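Side-chain contacts in aminotransferase, class III (Thermomicrobium roseum, PDB 6IO1), which is an (S)-enantioselective omega-transaminase that probably moves amino groups between amines and carbonyl compounds with the help of pyridoxal 5'-phosphate: residues Val36-Glu41 with Trp46-Lys51; Arg52-Phe57 with Cys435-Glu440; Ala406-Arg409 with Ile414-Cys417. All blocks are in the same frame, centred on the assembly; numbering follows the deposited sequence.

In the fold
All three contacts involve one mixed sheet, the kind that forms the smaller domain of fold-type-I pyridoxal-phosphate enzymes. Contact 1 lies within it and closes the outer hairpin. Contacts 2 and 3 are helices packed on it: helix 432-450 against strand 52-55, and helix 400-410 against strand 413-418, the parallel neighbour of 52-55. Centres of contacts 2 and 3 are about 10 Å apart, and each is about 15 Å from the centre of contact 1. Asp-47 OD2 and Tyr-53 OH, 2.7 Å apart, link contacts 1 and 2, while Leu-54 O and Ile-414 N, 3.0 Å apart, link 2 and 3. None of the residues lining the pocket of the bound 4'-deoxy-4'-aminopyridoxal-5'-phosphate belongs to these segments. Contacts 1 and 3 also reach the second subunit.

Contact 1: residues Val36-Glu41 with Trp46-Lys51; sequences VLVRGE and WDAEGK
Val-38 N gives Trp-46 O a nearly straight bond (2.9 Å, 175°) in the antiparallel hairpin of strands 35-41 and 44-47. Trp-46 N in turn donates to Arg-39 O, so Val-38 and Arg-39 together face a single residue, the definition of a classic beta bulge. Where the second strand gives way to the turn, Ala-48 N makes only a weak, bent bond to Val-36 O.

A cation-pi contact sits beside the bulge, the Arg-39 guanidinium over one face of the Trp-46 ring. The Arg-39 chain leaves extended and then bends at chi3 (57°), which turns the guanidinium back so that its NH2 reaches the CB side of the indole. Arg-39 NH2 is 3.3 Å from Trp-46 CG, above the ring and offset toward its rim. The two planes are inclined by 31°, so this is a tilted, off-centre approach. Water 1 steadies the same nitrogen, accepting from Arg-39 NH2 at 3.1 Å and donating to Asp-47 O at 2.9 Å.

Apolar contacts serve the other end, where Val-38 CG1 lies 4.0 Å from Ala-48 CB and Val-36 CB also borders that methyl.

Asp-47 opens a type I turn to Gly-50. Its OD1 receives Lys-51 N from above the carboxylate plane at 2.8 Å, while OD2 bonds Tyr-53 OH, so the carboxylate ties the turn to the following strand.

Around the hairpin, Val-36 and Ala-48 rest on helix 8-18, Trp-6 covers Val-38 and Ala-48, and Val-36 pairs in parallel with a strand of the second subunit, carrying the sheet across the interface.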
loop_
_atom_site.group_PDB
_atom_site.type_symbol
_atom_site.label_atom_id
_atom_site.label_comp_id
_atom_site.label_asym_id
_atom_site.label_seq_id
_atom_site.Cartn_x
_atom_site.Cartn_y
_atom_site.Cartn_z
ATOM N N VAL B 36 -22.804 2.418 8.752
ATOM C CA VAL B 36 -22.226 3.606 8.133
ATOM C C VAL B 36 -21.904 4.606 9.234
ATOM O O VAL B 36 -22.809 5.158 9.867
ATOM C CB VAL B 36 -23.174 4.214 7.093
ATOM C CG1 VAL B 36 -22.526 5.416 6.423
ATOM C CG2 VAL B 36 -23.575 3.169 6.062
ATOM N N LEU B 37 -20.615 4.856 9.450
ATOM C CA LEU B 37 -20.151 5.819 10.441
ATOM C C LEU B 37 -19.838 7.134 9.740
ATOM O O LEU B 37 -19.156 7.146 8.710
ATOM C CB LEU B 37 -18.918 5.295 11.175
ATOM C CG LEU B 37 -19.105 3.956 11.892
ATOM C CD1 LEU B 37 -17.830 3.550 12.614
ATOM C CD2 LEU B 37 -20.275 4.027 12.860
ATOM N N VAL B 38 -20.336 8.236 10.299
ATOM C CA VAL B 38 -20.295 9.527 9.621
ATOM C C VAL B 38 -19.564 10.604 10.407
ATOM O O VAL B 38 -19.229 11.646 9.824
ATOM C CB VAL B 38 -21.717 10.018 9.269
ATOM C CG1 VAL B 38 -22.511 8.918 8.586
ATOM C CG2 VAL B 38 -22.435 10.497 10.523
ATOM N N ARG B 39 -19.303 10.408 11.697
ATOM C CA ARG B 39 -18.730 11.480 12.499
ATOM C C ARG B 39 -17.987 10.885 13.685
ATOM O O ARG B 39 -18.369 9.834 14.203
ATOM C CB ARG B 39 -19.824 12.439 12.971
ATOM C CG ARG B 39 -19.345 13.707 13.647
ATOM C CD ARG B 39 -20.524 14.627 13.925
ATOM N NE ARG B 39 -21.544 13.970 14.740
ATOM C CZ ARG B 39 -22.672 13.454 14.259
ATOM N NH1 ARG B 39 -22.942 13.539 12.962
ATOM N NH2 ARG B 39 -23.538 12.868 15.074
ATOM N N GLY B 40 -16.928 11.574 14.111
ATOM C CA GLY B 40 -16.158 11.134 15.257
ATOM C C GLY B 40 -15.574 12.251 16.099
ATOM O O GLY B 40 -15.157 13.288 15.572
ATOM N N GLU B 41 -15.535 12.044 17.414
ATOM C CA GLU B 41 -14.820 12.935 18.322
ATOM C C GLU B 41 -14.315 12.121 19.501
ATOM O O GLU B 41 -15.086 11.380 20.118
ATOM C CB GLU B 41 -15.713 14.082 18.811
ATOM C CG GLU B 41 -14.951 15.275 19.385
ATOM C CD GLU B 41 -14.399 15.018 20.777
ATOM O OE1 GLU B 41 -15.076 14.334 21.572
ATOM O OE2 GLU B 41 -13.283 15.496 21.075
ATOM N N TRP B 46 -20.441 8.271 15.462
ATOM C CA TRP B 46 -21.884 8.270 15.253
ATOM C C TRP B 46 -22.199 7.653 13.900
ATOM O O TRP B 46 -21.489 7.897 12.920
ATOM C CB TRP B 46 -22.463 9.687 15.337
ATOM C CG TRP B 46 -22.495 10.242 16.731
ATOM C CD1 TRP B 46 -23.561 10.258 17.583
ATOM C CD2 TRP B 46 -21.413 10.865 17.432
ATOM N NE1 TRP B 46 -23.209 10.852 18.771
ATOM C CE2 TRP B 46 -21.894 11.233 18.704
ATOM C CE3 TRP B 46 -20.082 11.148 17.107
ATOM C CZ2 TRP B 46 -21.093 11.868 19.651
ATOM C CZ3 TRP B 46 -19.288 11.778 18.049
ATOM C CH2 TRP B 46 -19.796 12.131 19.305
ATOM N N ASP B 47 -23.265 6.857 13.843
ATOM C CA ASP B 47 -23.645 6.249 12.580
ATOM C C ASP B 47 -24.580 7.180 11.807
ATOM O O ASP B 47 -24.931 8.272 12.261
ATOM C CB ASP B 47 -24.250 4.855 12.799
ATOM C CG ASP B 47 -25.606 4.874 13.501
ATOM O OD1 ASP B 47 -26.226 5.946 13.660
ATOM O OD2 ASP B 47 -26.062 3.779 13.895
ATOM N N ALA B 48 -24.989 6.738 10.615
ATOM C CA ALA B 48 -25.807 7.575 9.743
ATOM C C ALA B 48 -27.169 7.894 10.342
ATOM O O ALA B 48 -27.784 8.894 9.954
ATOM C CB ALA B 48 -25.981 6.896 8.384
ATOM N N GLU B 49 -27.653 7.080 11.276
ATOM C CA GLU B 49 -28.951 7.299 11.899
ATOM C C GLU B 49 -28.859 8.079 13.205
ATOM O O GLU B 49 -29.881 8.257 13.877
ATOM C CB GLU B 49 -29.651 5.955 12.127
ATOM C CG GLU B 49 -30.079 5.272 10.832
ATOM C CD GLU B 49 -30.639 3.884 11.054
ATOM O OE1 GLU B 49 -31.588 3.742 11.852
ATOM O OE2 GLU B 49 -30.134 2.933 10.423
ATOM N N GLY B 50 -27.668 8.546 13.580
ATOM C CA GLY B 50 -27.477 9.353 14.769
ATOM C C GLY B 50 -27.137 8.590 16.028
ATOM O O GLY B 50 -26.950 9.212 17.082
ATOM N N LYS B 51 -27.052 7.270 15.955
ATOM C CA LYS B 51 -26.693 6.475 17.116
ATOM C C LYS B 51 -25.207 6.629 17.439
ATOM O O LYS B 51 -24.365 6.690 16.540
ATOM C CB LYS B 51 -27.051 5.017 16.853
ATOM C CG LYS B 51 -26.622 4.081 17.942
ATOM C CD LYS B 51 -27.349 2.771 17.846
ATOM C CE LYS B 51 -26.912 1.864 18.958
ATOM N NZ LYS B 51 -27.748 0.631 19.012
HETATM O O HOH W 1 -24.948 11.097 12.984
#

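Contact 2: residues Arg52-Phe57 with Cys435-Glu440; sequences RYLDGF and CDVLIE
Leu-54 and Val-437 meet through the torsions at both ends of the contact. In Leu-54, CG lies anti to the backbone N (chi1 -163°), which carries the isobutyl group off the strand toward the helix. Val-437 CG1 takes the position anti to its own N (chi1 171°), which, with CB itself directed at the strand, sets CG1 against the leucine. The touching is done by one methyl: Leu-54 CD1 is 3.8 Å from Val-437 CG1 and 3.9 Å from Val-437 CB. The same methyl lies against the next residue of the helix, with Leu-54 CD1 at 4.2 Å from Leu-438 CB and 4.0 Å from Leu-438 N. One leucine methyl thus settles over the junction of two successive helical residues; the contact is apolar, with no hydrogen bond between the segments.

The arrangement is the layering of a helix on a sheet, in the smaller domain of the class-III aminotransferase fold. It is also a long-range closure, bringing a strand from near the N-terminus against the last helix, 432-450. Strand 52-55 lies between 44-47, antiparallel to it, and 413-418, parallel to it.

Further along, Gly-56 presents bare backbone, and Leu-438 CD1 comes to 4.4 Å from Gly-56 CA. Leu-438 also covers Ile-413 and Val-415 of the adjoining strand, so a single helical side chain spans two strands. Beyond them, Cys-435 and Ile-439 turn from the sheet to helix 346-361, whose Tyr-356 OH is hydrogen-bonded to Asp-436 OD1.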
loop_
_atom_site.group_PDB
_atom_site.type_symbol
_atom_site.label_atom_id
_atom_site.label_comp_id
_atom_site.label_asym_id
_atom_site.label_seq_id
_atom_site.Cartn_x
_atom_site.Cartn_y
_atom_site.Cartn_z
ATOM N N ARG B 52 -24.885 6.688 18.730
ATOM C CA ARG B 52 -23.512 6.879 19.182
ATOM C C ARG B 52 -22.896 5.552 19.607
ATOM O O ARG B 52 -23.569 4.697 20.191
ATOM C CB ARG B 52 -23.446 7.878 20.341
ATOM C CG ARG B 52 -22.032 8.335 20.673
ATOM C CD ARG B 52 -21.974 9.081 21.993
ATOM N NE ARG B 52 -22.308 8.221 23.124
ATOM C CZ ARG B 52 -22.242 8.603 24.395
ATOM N NH1 ARG B 52 -21.860 9.836 24.699
ATOM N NH2 ARG B 52 -22.565 7.756 25.363
ATOM N N TYR B 53 -21.608 5.393 19.308
ATOM C CA TYR B 53 -20.839 4.207 19.641
ATOM C C TYR B 53 -19.500 4.640 20.213
ATOM O O TYR B 53 -18.973 5.701 19.866
ATOM C CB TYR B 53 -20.580 3.310 18.420
ATOM C CG TYR B 53 -21.804 2.895 17.638
ATOM C CD1 TYR B 53 -22.397 3.758 16.725
ATOM C CD2 TYR B 53 -22.349 1.628 17.790
ATOM C CE1 TYR B 53 -23.508 3.375 15.999
ATOM C CE2 TYR B 53 -23.459 1.236 17.070
ATOM C CZ TYR B 53 -24.034 2.113 16.176
ATOM O OH TYR B 53 -25.141 1.726 15.457
ATOM N N LEU B 54 -18.954 3.806 21.092
ATOM C CA LEU B 54 -17.584 3.965 21.553
ATOM C C LEU B 54 -16.670 3.203 20.603
ATOM O O LEU B 54 -16.867 2.006 20.368
ATOM C CB LEU B 54 -17.421 3.451 22.984
ATOM C CG LEU B 54 -16.172 3.888 23.758
ATOM C CD1 LEU B 54 -16.454 3.908 25.250
ATOM C CD2 LEU B 54 -14.976 2.991 23.462
ATOM N N ASP B 55 -15.673 3.899 20.058
ATOM C CA ASP B 55 -14.756 3.307 19.087
ATOM C C ASP B 55 -13.741 2.465 19.856
ATOM O O ASP B 55 -12.579 2.835 20.043
ATOM C CB ASP B 55 -14.088 4.397 18.256
ATOM C CG ASP B 55 -13.554 3.885 16.934
ATOM O OD1 ASP B 55 -13.559 2.656 16.725
ATOM O OD2 ASP B 55 -13.134 4.713 16.099
ATOM N N GLY B 56 -14.202 1.296 20.305
ATOM C CA GLY B 56 -13.403 0.409 21.135
ATOM C C GLY B 56 -12.235 -0.242 20.427
ATOM O O GLY B 56 -11.386 -0.842 21.096
ATOM N N PHE B 57 -12.172 -0.145 19.102
ATOM C CA PHE B 57 -11.076 -0.696 18.321
ATOM C C PHE B 57 -10.217 0.393 17.694
ATOM O O PHE B 57 -9.269 0.075 16.968
ATOM C CB PHE B 57 -11.629 -1.622 17.229
ATOM C CG PHE B 57 -10.714 -2.752 16.853
ATOM C CD1 PHE B 57 -10.196 -3.599 17.819
ATOM C CD2 PHE B 57 -10.394 -2.985 15.525
ATOM C CE1 PHE B 57 -9.363 -4.644 17.468
ATOM C CE2 PHE B 57 -9.563 -4.028 15.169
ATOM C CZ PHE B 57 -9.050 -4.859 16.141
ATOM N N CYS B 435 -13.751 4.064 29.790
ATOM C CA CYS B 435 -13.366 2.680 30.049
ATOM C C CYS B 435 -14.511 1.904 30.684
ATOM O O CYS B 435 -14.744 0.742 30.338
ATOM C CB CYS B 435 -12.126 2.621 30.943
ATOM S SG CYS B 435 -10.560 2.908 30.094
ATOM N N ASP B 436 -15.227 2.525 31.625
ATOM C CA ASP B 436 -16.373 1.864 32.246
ATOM C C ASP B 436 -17.474 1.607 31.230
ATOM O O ASP B 436 -18.133 0.557 31.263
ATOM C CB ASP B 436 -16.922 2.714 33.388
ATOM C CG ASP B 436 -16.032 2.703 34.598
ATOM O OD1 ASP B 436 -15.177 1.798 34.699
ATOM O OD2 ASP B 436 -16.193 3.589 35.463
ATOM N N VAL B 437 -17.700 2.568 30.333
ATOM C CA VAL B 437 -18.682 2.373 29.271
ATOM C C VAL B 437 -18.311 1.153 28.441
ATOM O O VAL B 437 -19.134 0.258 28.209
ATOM C CB VAL B 437 -18.789 3.639 28.400
ATOM C CG1 VAL B 437 -19.634 3.365 27.168
ATOM C CG2 VAL B 437 -19.356 4.791 29.215
ATOM N N LEU B 438 -17.040 1.077 28.036
ATOM C CA LEU B 438 -16.570 -0.040 27.226
ATOM C C LEU B 438 -16.717 -1.358 27.975
ATOM O O LEU B 438 -17.202 -2.356 27.420
ATOM C CB LEU B 438 -15.116 0.200 26.816
ATOM C CG LEU B 438 -14.368 -0.904 26.067
ATOM C CD1 LEU B 438 -15.091 -1.258 24.793
ATOM C CD2 LEU B 438 -12.947 -0.479 25.764
ATOM N N ILE B 439 -16.326 -1.373 29.252
ATOM C CA ILE B 439 -16.366 -2.609 30.032
ATOM C C ILE B 439 -17.795 -3.114 30.148
ATOM O O ILE B 439 -18.088 -4.298 29.930
ATOM C CB ILE B 439 -15.707 -2.409 31.413
ATOM C CG1 ILE B 439 -14.213 -2.133 31.258
ATOM C CG2 ILE B 439 -15.734 -3.683 32.171
ATOM C CD1 ILE B 439 -13.627 -1.359 32.424
ATOM N N GLU B 440 -18.691 -2.208 30.559
ATOM C CA GLU B 440 -20.121 -2.548 30.796
ATOM C C GLU B 440 -20.758 -3.031 29.490
ATOM O O GLU B 440 -21.484 -4.045 29.528
ATOM C CB GLU B 440 -20.865 -1.327 31.340
ATOM C CG GLU B 440 -20.415 -0.915 32.729
ATOM C CD GLU B 440 -20.691 -1.939 33.817
ATOM O OE1 GLU B 440 -21.335 -2.963 33.514
ATOM O OE2 GLU B 440 -20.263 -1.710 34.965
#

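Contact 3: residues Ala406-Arg409 with Ile414-Cys417; sequences AATR and IVRC
A small, buried helix-on-strand contact joins Thr-408, near the end of helix 400-410, to Val-415 and Cys-417 of strand 413-418, which follows after a short link. The methyl of Thr-408 carries the apolar part: its CG2 is 3.7 Å from Val-415 CG2. On the strand, Cys-417 SG makes van der Waals contact with the same side chain, 3.6 Å from Thr-408 OG1 and 4.0 Å from Thr-408 CG2. With chi1 at 53°, OG1 lies between the backbone N and carbonyl carbon, hydrogen-bonded to the carbonyls of Leu-404 and Glu-405 one turn back, and CG2 faces the valine.

Water completes the link at the helix end. Water 2 lies in the guanidinium plane of Arg-409, accepting from Arg-409 NH2 at 2.9 Å and donating to Val-415 O at 2.9 Å. Arg-409 NH2 also bonds Phe-90 O of the second subunit, so the arginine reaches the strand through water 2 and the second subunit directly.

Helix 432-450 packs alongside, with Ala-445 on Thr-408 and Leu-438 on Val-415. Helices layered on the face of a sheet in this way fit the smaller domain of fold-type-I aminotransferases.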
loop_
_atom_site.group_PDB
_atom_site.type_symbol
_atom_site.label_atom_id
_atom_site.label_comp_id
_atom_site.label_asym_id
_atom_site.label_seq_id
_atom_site.Cartn_x
_atom_site.Cartn_y
_atom_site.Cartn_z
ATOM N N ALA B 406 -23.164 -8.197 16.471
ATOM C CA ALA B 406 -24.485 -7.581 16.528
ATOM C C ALA B 406 -24.833 -7.137 17.944
ATOM O O ALA B 406 -25.418 -6.067 18.136
ATOM C CB ALA B 406 -25.540 -8.551 15.993
ATOM N N ALA B 407 -24.512 -7.958 18.947
ATOM C CA ALA B 407 -24.839 -7.612 20.327
ATOM C C ALA B 407 -24.060 -6.388 20.796
ATOM O O ALA B 407 -24.627 -5.476 21.411
ATOM C CB ALA B 407 -24.574 -8.806 21.243
ATOM N N THR B 408 -22.750 -6.356 20.530
ATOM C CA THR B 408 -21.938 -5.209 20.924
ATOM C C THR B 408 -22.402 -3.946 20.216
ATOM O O THR B 408 -22.522 -2.885 20.841
ATOM C CB THR B 408 -20.462 -5.463 20.616
ATOM O OG1 THR B 408 -20.324 -5.854 19.245
ATOM C CG2 THR B 408 -19.895 -6.549 21.514
ATOM N N ARG B 409 -22.675 -4.017 18.914
ATOM C CA ARG B 409 -23.121 -2.800 18.180
ATOM C C ARG B 409 -24.459 -2.312 18.744
ATOM O O ARG B 409 -24.627 -1.101 18.933
ATOM C CB ARG B 409 -23.161 -3.077 16.676
ATOM C CG ARG B 409 -21.773 -3.272 16.089
ATOM C CD ARG B 409 -21.740 -3.719 14.645
ATOM N NE ARG B 409 -20.360 -3.870 14.224
ATOM C CZ ARG B 409 -19.977 -4.094 12.977
ATOM N NH1 ARG B 409 -20.871 -4.109 12.006
ATOM N NH2 ARG B 409 -18.704 -4.302 12.704
ATOM N N ILE B 414 -18.248 -0.469 19.472
ATOM C CA ILE B 414 -17.637 -1.110 18.276
ATOM C C ILE B 414 -16.323 -1.750 18.734
ATOM O O ILE B 414 -15.400 -1.012 19.106
ATOM C CB ILE B 414 -17.418 -0.081 17.152
ATOM C CG1 ILE B 414 -18.750 0.419 16.585
ATOM C CG2 ILE B 414 -16.516 -0.652 16.069
ATOM C CD1 ILE B 414 -18.612 1.578 15.638
ATOM N N VAL B 415 -16.274 -3.081 18.697
ATOM C CA VAL B 415 -15.088 -3.894 19.096
ATOM C C VAL B 415 -14.944 -5.042 18.089
ATOM O O VAL B 415 -15.915 -5.320 17.364
ATOM C CB VAL B 415 -15.207 -4.424 20.537
ATOM C CG1 VAL B 415 -15.046 -3.318 21.566
ATOM C CG2 VAL B 415 -16.506 -5.179 20.756
ATOM N N ARG B 416 -13.767 -5.663 18.029
ATOM C CA ARG B 416 -13.557 -6.741 17.072
ATOM C C ARG B 416 -14.131 -8.034 17.635
ATOM O O ARG B 416 -13.664 -8.527 18.662
ATOM C CB ARG B 416 -12.071 -6.888 16.763
ATOM C CG ARG B 416 -11.755 -8.046 15.848
ATOM C CD ARG B 416 -12.284 -7.789 14.450
ATOM N NE ARG B 416 -12.014 -8.904 13.547
ATOM C CZ ARG B 416 -12.945 -9.542 12.845
ATOM N NH1 ARG B 416 -14.217 -9.184 12.944
ATOM N NH2 ARG B 416 -12.603 -10.543 12.047
ATOM N N CYS B 417 -15.143 -8.585 16.978
ATOM C CA CYS B 417 -15.764 -9.825 17.423
ATOM C C CYS B 417 -15.393 -10.943 16.459
ATOM O O CYS B 417 -15.634 -10.834 15.252
ATOM C CB CYS B 417 -17.283 -9.669 17.523
ATOM S SG CYS B 417 -17.803 -8.420 18.725
HETATM O O HOH W 2 -16.526 -4.438 14.683
#